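Local coordinates for SnoaL-like domain-containing protein (Catenulispora acidiphila, PDB 4H3U), which is of unknown function but has a ketosteroid isomerase-like, SnoaL-like fold and has been proposed to take part in trimethylamine metabolism, at residues P28-T39 and V85-R94. Residues are numbered along the deposited sequence; the frame is centred on the assembly and turned at random. Where two conformers were deposited one is given.
With CD (cadmium ion), chain E.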
ATOM      1  N   PRO A  28      -0.216 -13.170 -13.900  1.00 15.26           N
ATOM      2  CA  PRO A  28       1.043 -13.922 -13.987  1.00 13.51           C
ATOM      3  C   PRO A  28       1.005 -15.165 -13.087  1.00 12.27           C
ATOM      4  O   PRO A  28       0.490 -15.085 -11.958  1.00 12.24           O
ATOM      5  CB  PRO A  28       2.083 -12.904 -13.518  1.00 15.47           C
ATOM      6  CG  PRO A  28       1.470 -11.598 -13.892  1.00 16.27           C
ATOM      7  CD  PRO A  28       0.003 -11.736 -13.654  1.00 16.24           C
ATOM      8  N   GLU A  29       1.627 -16.254 -13.507  1.00 11.83           N
ATOM      9  CA  GLU A  29       1.651 -17.443 -12.683  1.00 13.05           C
ATOM     10  C   GLU A  29       2.297 -17.178 -11.301  1.00  9.99           C
ATOM     11  O   GLU A  29       1.895 -17.798 -10.339  1.00 10.61           O
ATOM     12  CB  GLU A  29       2.316 -18.587 -13.465  1.00 16.77           C
ATOM     13  CG  GLU A  29       1.485 -18.967 -14.716  1.00 16.68           C
ATOM     14  CD  GLU A  29       0.083 -19.535 -14.399  1.00 20.64           C
ATOM     15  OE1 GLU A  29      -0.067 -20.411 -13.506  1.00 26.74           O
ATOM     16  OE2 GLU A  29      -0.893 -19.145 -15.093  1.00 28.36           O
ATOM     17  N   ILE A  30       3.319 -16.316 -11.258  1.00 10.21           N
ATOM     18  CA  ILE A  30       3.985 -16.023  -9.997  1.00  9.74           C
ATOM     19  C   ILE A  30       3.004 -15.427  -8.981  1.00  8.81           C
ATOM     20  O   ILE A  30       3.122 -15.673  -7.771  1.00  8.89           O
ATOM     21  CB  ILE A  30       5.234 -15.121 -10.194  1.00 11.33           C
ATOM     22  CG1 ILE A  30       6.071 -15.052  -8.921  1.00 12.01           C
ATOM     23  CG2 ILE A  30       4.873 -13.715 -10.620  1.00 11.71           C
ATOM     24  CD1 ILE A  30       6.568 -16.366  -8.398  1.00 14.81           C
ATOM     25  N   VAL A  31       2.032 -14.648  -9.474  1.00  8.20           N
ATOM     26  CA  VAL A  31       1.005 -14.073  -8.614  1.00  8.16           C
ATOM     27  C   VAL A  31       0.105 -15.178  -8.053  1.00  7.66           C
ATOM     28  O   VAL A  31      -0.208 -15.202  -6.861  1.00  7.91           O
ATOM     29  CB  VAL A  31       0.235 -13.000  -9.324  1.00  8.73           C
ATOM     30  CG1 VAL A  31      -0.899 -12.466  -8.489  1.00  9.11           C
ATOM     31  CG2 VAL A  31       1.191 -11.853  -9.721  1.00  9.08           C
ATOM     32  N   THR A  32      -0.341 -16.078  -8.930  1.00  7.91           N
ATOM     33  CA  THR A  32      -1.181 -17.190  -8.487  1.00  8.81           C
ATOM     34  C   THR A  32      -0.414 -18.044  -7.464  1.00  8.52           C
ATOM     35  O   THR A  32      -0.996 -18.461  -6.459  1.00  9.04           O
ATOM     36  CB  THR A  32      -1.622 -18.001  -9.715  1.00  9.72           C
ATOM     37  OG1 THR A  32      -2.290 -17.108 -10.598  1.00 11.46           O
ATOM     38  CG2 THR A  32      -2.489 -19.165  -9.341  1.00 10.88           C
ATOM     39  N   ALA A  33       0.877 -18.281  -7.695  1.00  7.82           N
ATOM     40  CA  ALA A  33       1.691 -19.077  -6.800  1.00  9.26           C
ATOM     41  C   ALA A  33       1.852 -18.397  -5.443  1.00  8.51           C
ATOM     42  O   ALA A  33       1.802 -19.023  -4.393  1.00  8.83           O
ATOM     43  CB  ALA A  33       3.048 -19.387  -7.388  1.00  9.42           C
ATOM     44  N   TRP A  34       2.065 -17.087  -5.464  1.00  8.15           N
ATOM     45  CA  TRP A  34       2.212 -16.285  -4.236  1.00  8.11           C
ATOM     46  C   TRP A  34       0.926 -16.349  -3.396  1.00  7.79           C
ATOM     47  O   TRP A  34       0.982 -16.568  -2.187  1.00  7.93           O
ATOM     48  CB  TRP A  34       2.608 -14.870  -4.650  1.00  8.32           C
ATOM     49  CG  TRP A  34       2.576 -13.823  -3.574  1.00  7.82           C
ATOM     50  CD1 TRP A  34       3.622 -13.410  -2.781  1.00  8.19           C
ATOM     51  CD2 TRP A  34       1.464 -12.965  -3.236  1.00  7.61           C
ATOM     52  NE1 TRP A  34       3.207 -12.395  -1.951  1.00  8.77           N
ATOM     53  CE2 TRP A  34       1.912 -12.072  -2.248  1.00  8.05           C
ATOM     54  CE3 TRP A  34       0.172 -12.820  -3.725  1.00  8.24           C
ATOM     55  CZ2 TRP A  34       1.104 -11.083  -1.735  1.00  8.97           C
ATOM     56  CZ3 TRP A  34      -0.628 -11.823  -3.219  1.00  9.24           C
ATOM     57  CH2 TRP A  34      -0.160 -10.971  -2.230  1.00  9.84           C
ATOM     58  N   ALA A  35      -0.215 -16.171  -4.059  1.00  7.52           N
ATOM     59  CA  ALA A  35      -1.496 -16.244  -3.341  1.00  8.29           C
ATOM     60  C   ALA A  35      -1.757 -17.628  -2.766  1.00  8.46           C
ATOM     61  O   ALA A  35      -2.233 -17.753  -1.622  1.00  8.91           O
ATOM     62  CB  ALA A  35      -2.647 -15.801  -4.206  1.00  9.65           C
ATOM     63  N   ALA A  36      -1.418 -18.666  -3.534  1.00  8.85           N
ATOM     64  CA  ALA A  36      -1.622 -20.032  -3.079  1.00  8.58           C
ATOM     65  C   ALA A  36      -0.697 -20.328  -1.882  1.00  7.81           C
ATOM     66  O   ALA A  36      -1.083 -21.041  -0.947  1.00  9.16           O
ATOM     67  CB  ALA A  36      -1.394 -21.021  -4.199  1.00  9.76           C
ATOM     68  N   ALA A  37       0.515 -19.792  -1.902  1.00  8.00           N
ATOM     69  CA  ALA A  37       1.463 -19.986  -0.807  1.00  7.60           C
ATOM     70  C   ALA A  37       0.945 -19.304   0.462  1.00  7.66           C
ATOM     71  O   ALA A  37       0.932 -19.874   1.548  1.00  8.50           O
ATOM     72  CB  ALA A  37       2.831 -19.460  -1.202  1.00  8.76           C
ATOM     73  N   TRP A  38       0.436 -18.087   0.328  1.00  7.64           N
ATOM     74  CA  TRP A  38      -0.115 -17.399   1.501  1.00  8.06           C
ATOM     75  C   TRP A  38      -1.391 -18.060   2.037  1.00  7.69           C
ATOM     76  O   TRP A  38      -1.624 -18.040   3.246  1.00  9.04           O
ATOM     77  CB  TRP A  38      -0.424 -15.929   1.153  1.00  8.37           C
ATOM     78  CG  TRP A  38       0.711 -15.025   1.445  1.00  7.86           C
ATOM     79  CD1 TRP A  38       1.475 -14.293   0.578  1.00  7.98           C
ATOM     80  CD2 TRP A  38       1.240 -14.780   2.753  1.00  7.79           C
ATOM     81  NE1 TRP A  38       2.450 -13.602   1.265  1.00  8.21           N
ATOM     82  CE2 TRP A  38       2.320 -13.886   2.602  1.00  8.14           C
ATOM     83  CE3 TRP A  38       0.931 -15.242   4.042  1.00  8.85           C
ATOM     84  CZ2 TRP A  38       3.095 -13.474   3.688  1.00  8.32           C
ATOM     85  CZ3 TRP A  38       1.683 -14.803   5.109  1.00  8.71           C
ATOM     86  CH2 TRP A  38       2.740 -13.946   4.927  1.00  9.13           C
ATOM     87  N   THR A  39      -2.200 -18.647   1.144  1.00  8.69           N
ATOM     88  CA  THR A  39      -3.480 -19.242   1.527  1.00  8.70           C
ATOM     89  C   THR A  39      -3.330 -20.653   2.078  1.00  9.09           C
ATOM     90  O   THR A  39      -4.159 -21.106   2.856  1.00 10.68           O
ATOM     91  CB  THR A  39      -4.427 -19.174   0.335  1.00  9.73           C
ATOM     92  OG1 THR A  39      -4.598 -17.796  -0.016  1.00  9.86           O
ATOM     93  CG2 THR A  39      -5.768 -19.842   0.616  1.00 12.02           C
ATOM     94  N   VAL A  85      -5.496 -17.510   7.393  1.00  8.34           N
ATOM     95  CA  VAL A  85      -4.935 -16.516   6.493  1.00  8.82           C
ATOM     96  C   VAL A  85      -5.275 -16.905   5.048  1.00  9.38           C
ATOM     97  O   VAL A  85      -5.096 -18.072   4.650  1.00  9.92           O
ATOM     98  CB  VAL A  85      -3.410 -16.432   6.623  1.00 10.07           C
ATOM     99  CG1 VAL A  85      -2.794 -15.642   5.470  1.00 11.40           C
ATOM    100  CG2 VAL A  85      -3.034 -15.816   7.940  1.00 10.42           C
ATOM    101  N   HIS A  86      -5.828 -15.966   4.306  1.00  9.09           N
ATOM    102  CA  HIS A  86      -6.154 -16.218   2.921  1.00 10.07           C
ATOM    103  C   HIS A  86      -5.995 -14.939   2.135  1.00  9.97           C
ATOM    104  O   HIS A  86      -6.337 -13.859   2.599  1.00 11.53           O
ATOM    105  CB  HIS A  86      -7.533 -16.880   2.754  1.00 14.32           C
ATOM    106  CG  HIS A  86      -8.695 -16.089   3.252  1.00 12.95           C
ATOM    107  ND1 HIS A  86      -8.952 -15.882   4.588  1.00 12.62           N
ATOM    108  CD2 HIS A  86      -9.745 -15.555   2.585  1.00 14.69           C
ATOM    109  CE1 HIS A  86     -10.066 -15.170   4.710  1.00 13.85           C
ATOM    110  NE2 HIS A  86     -10.577 -14.980   3.507  1.00 15.32           N
ATOM    111  N   VAL A  87      -5.435 -15.102   0.944  1.00  9.56           N
ATOM    112  CA  VAL A  87      -5.152 -14.000   0.039  1.00  9.49           C
ATOM    113  C   VAL A  87      -5.754 -14.318  -1.319  1.00  9.87           C
ATOM    114  O   VAL A  87      -5.467 -15.352  -1.866  1.00 12.00           O
ATOM    115  CB  VAL A  87      -3.636 -13.777  -0.118  1.00 10.76           C
ATOM    116  CG1 VAL A  87      -3.347 -12.758  -1.188  1.00 13.42           C
ATOM    117  CG2 VAL A  87      -3.022 -13.363   1.215  1.00 11.22           C
ATOM    118  N   THR A  88      -6.663 -13.446  -1.780  1.00  9.80           N
ATOM    119  CA  THR A  88      -7.323 -13.634  -3.064  1.00 10.24           C
ATOM    120  C   THR A  88      -6.880 -12.513  -3.985  1.00  9.86           C
ATOM    121  O   THR A  88      -6.680 -11.384  -3.578  1.00 11.70           O
ATOM    122  CB  THR A  88      -8.849 -13.643  -2.920  1.00 11.98           C
ATOM    123  OG1 THR A  88      -9.285 -12.411  -2.397  1.00 14.21           O
ATOM    124  CG2 THR A  88      -9.287 -14.722  -1.992  1.00 15.12           C
ATOM    125  N   ILE A  89      -6.708 -12.824  -5.262  1.00  9.98           N
ATOM    126  CA  ILE A  89      -6.286 -11.856  -6.242  1.00  9.31           C
ATOM    127  C   ILE A  89      -7.473 -11.142  -6.867  1.00  9.20           C
ATOM    128  O   ILE A  89      -8.355 -11.792  -7.445  1.00 11.87           O
ATOM    129  CB  ILE A  89      -5.487 -12.581  -7.337  1.00  9.93           C
ATOM    130  CG1 ILE A  89      -4.289 -13.353  -6.746  1.00 10.50           C
ATOM    131  CG2 ILE A  89      -5.014 -11.592  -8.405  1.00 10.79           C
ATOM    132  CD1 ILE A  89      -3.341 -12.494  -5.921  1.00 10.85           C
ATOM    133  N   THR A  90      -7.468  -9.832  -6.781  1.00  9.63           N
ATOM    134  CA  THR A  90      -8.451  -8.975  -7.422  1.00 11.17           C
ATOM    135  C   THR A  90      -8.020  -8.711  -8.854  1.00 11.02           C
ATOM    136  O   THR A  90      -8.796  -8.933  -9.797  1.00 13.76           O
ATOM    137  CB  THR A  90      -8.634  -7.666  -6.663  1.00 12.92           C
ATOM    138  OG1 THR A  90      -8.958  -7.967  -5.307  1.00 14.00           O
ATOM    139  CG2 THR A  90      -9.754  -6.843  -7.273  1.00 16.52           C
ATOM    140  N   LYS A  91      -6.775  -8.250  -9.035  1.00 10.20           N
ATOM    141  CA  LYS A  91      -6.196  -8.062 -10.359  1.00 11.64           C
ATOM    142  C   LYS A  91      -4.695  -7.927 -10.208  1.00  9.50           C
ATOM    143  O   LYS A  91      -4.223  -7.665  -9.127  1.00 10.88           O
ATOM    144  CB  LYS A  91      -6.810  -6.892 -11.110  1.00 15.30           C
ATOM    145  CG  LYS A  91      -6.528  -5.583 -10.472  1.00 14.61           C
ATOM    146  CD  LYS A  91      -7.119  -4.352 -11.181  1.00 18.91           C
ATOM    147  CE  LYS A  91      -8.628  -4.350 -11.155  1.00 24.24           C
ATOM    148  NZ  LYS A  91      -9.123  -3.146 -11.889  1.00 31.68           N
ATOM    149  N   ALA A  92      -3.966  -8.167 -11.270  1.00  9.30           N
ATOM    150  CA  ALA A  92      -2.545  -8.024 -11.235  1.00  8.74           C
ATOM    151  C   ALA A  92      -2.069  -7.661 -12.618  1.00  8.26           C
ATOM    152  O   ALA A  92      -2.714  -8.009 -13.603  1.00 11.12           O
ATOM    153  CB  ALA A  92      -1.863  -9.287 -10.732  1.00 12.50           C
ATOM    154  N   TYR A  93      -0.924  -6.976 -12.702  0.50  8.57           N
ATOM    155  CA  TYR A  93      -0.390  -6.475 -13.954  0.50  8.91           C
ATOM    156  C   TYR A  93       1.133  -6.324 -13.902  0.50  8.82           C
ATOM    157  O   TYR A  93       1.679  -5.797 -12.946  0.50  8.20           O
ATOM    158  CB  TYR A  93      -1.139  -5.179 -14.317  0.50  9.75           C
ATOM    159  CG  TYR A  93      -1.553  -4.259 -13.152  0.50  7.24           C
ATOM    160  CD1 TYR A  93      -0.751  -3.187 -12.747  0.50  7.49           C
ATOM    161  CD2 TYR A  93      -2.773  -4.461 -12.481  0.50  8.80           C
ATOM    162  CE1 TYR A  93      -1.148  -2.382 -11.701  0.50  8.30           C
ATOM    163  CE2 TYR A  93      -3.163  -3.638 -11.451  0.50  9.05           C
ATOM    164  CZ  TYR A  93      -2.343  -2.607 -11.062  0.50  8.39           C
ATOM    165  OH  TYR A  93      -2.716  -1.779 -10.047  0.50  9.85           O
ATOM    166  N   ARG A  94       1.805  -6.730 -14.977  1.00 11.21           N
ATOM    167  CA  ARG A  94       3.249  -6.752 -15.103  1.00 11.08           C
ATOM    168  C   ARG A  94       3.712  -5.629 -16.028  1.00 10.36           C
ATOM    169  O   ARG A  94       3.129  -5.414 -17.083  1.00 11.30           O
ATOM    170  CB  ARG A  94       3.719  -8.100 -15.773  1.00 14.68           C
ATOM    171  CG  ARG A  94       5.233  -8.115 -15.993  1.00 18.13           C
ATOM    172  CD  ARG A  94       5.822  -9.408 -16.531  1.00 23.25           C
ATOM    173  NE  ARG A  94       5.770 -10.499 -15.560  1.00 25.73           N
ATOM    174  CZ  ARG A  94       6.656 -10.755 -14.594  1.00 27.59           C
ATOM    175  NH1 ARG A  94       6.480 -11.833 -13.843  1.00 31.77           N
ATOM    176  NH2 ARG A  94       7.690  -9.963 -14.344  1.00 23.55           N
TER
HETATM  177 CD    CD E 203     -12.556 -14.046   2.867  1.00 22.44          CD
HETATM  178  O   HOH W   1     -11.428 -12.218   1.994  1.00 25.60           O
HETATM  179  O   HOH W   2     -12.377 -14.842   0.793  1.00 33.18           O
HETATM  180  O   HOH W   3     -13.705 -15.883   3.632  1.00 30.30           O
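The two methyls of Val87 reach two tryptophans of helix 29-39. CG1 meets CZ3 of Trp34 at 3.5 Å, the side chains crossing almost at right angles, while CG2 lies 3.7 Å from CB of Trp38. With CG anti to the backbone N (chi1 170°), Trp34 swings its six-membered ring toward the strand, where CD1 of Ile89 reaches the indole edge near its plane. The same methyl carbon packs 3.5 Å from CG1 of Val31 and touches CB of Ala35, whose small side chain is consistent with the 6.6 Å approach of the helix and strand 85-89 axes. Replacing Trp34 with alanine is likely to open a gap beside Val87 and Ile89 and leave Asp134 without its weak hydrogen bond from NE1. Beyond the classic beta bulge of Thr90 and Lys91 facing Glu102, Ala92 CB packs on Val31 and Pro28.

Val87 N donates to Thr39 OG1 (3.0 Å) almost straight, at 175°, and that hydroxyl donates to Ala35 O (2.9 Å), linking strand and helix backbones. His86 binds cadmium, which also carries three waters, through NE2; its ND1 bonds Asn84 O.

Helix 29-39 runs nearly antiparallel (160°) to strand 85-89, part of edge strand 82-95, which pairs with strand 98-109; Leu46 of helix 43-47 touches both tryptophans.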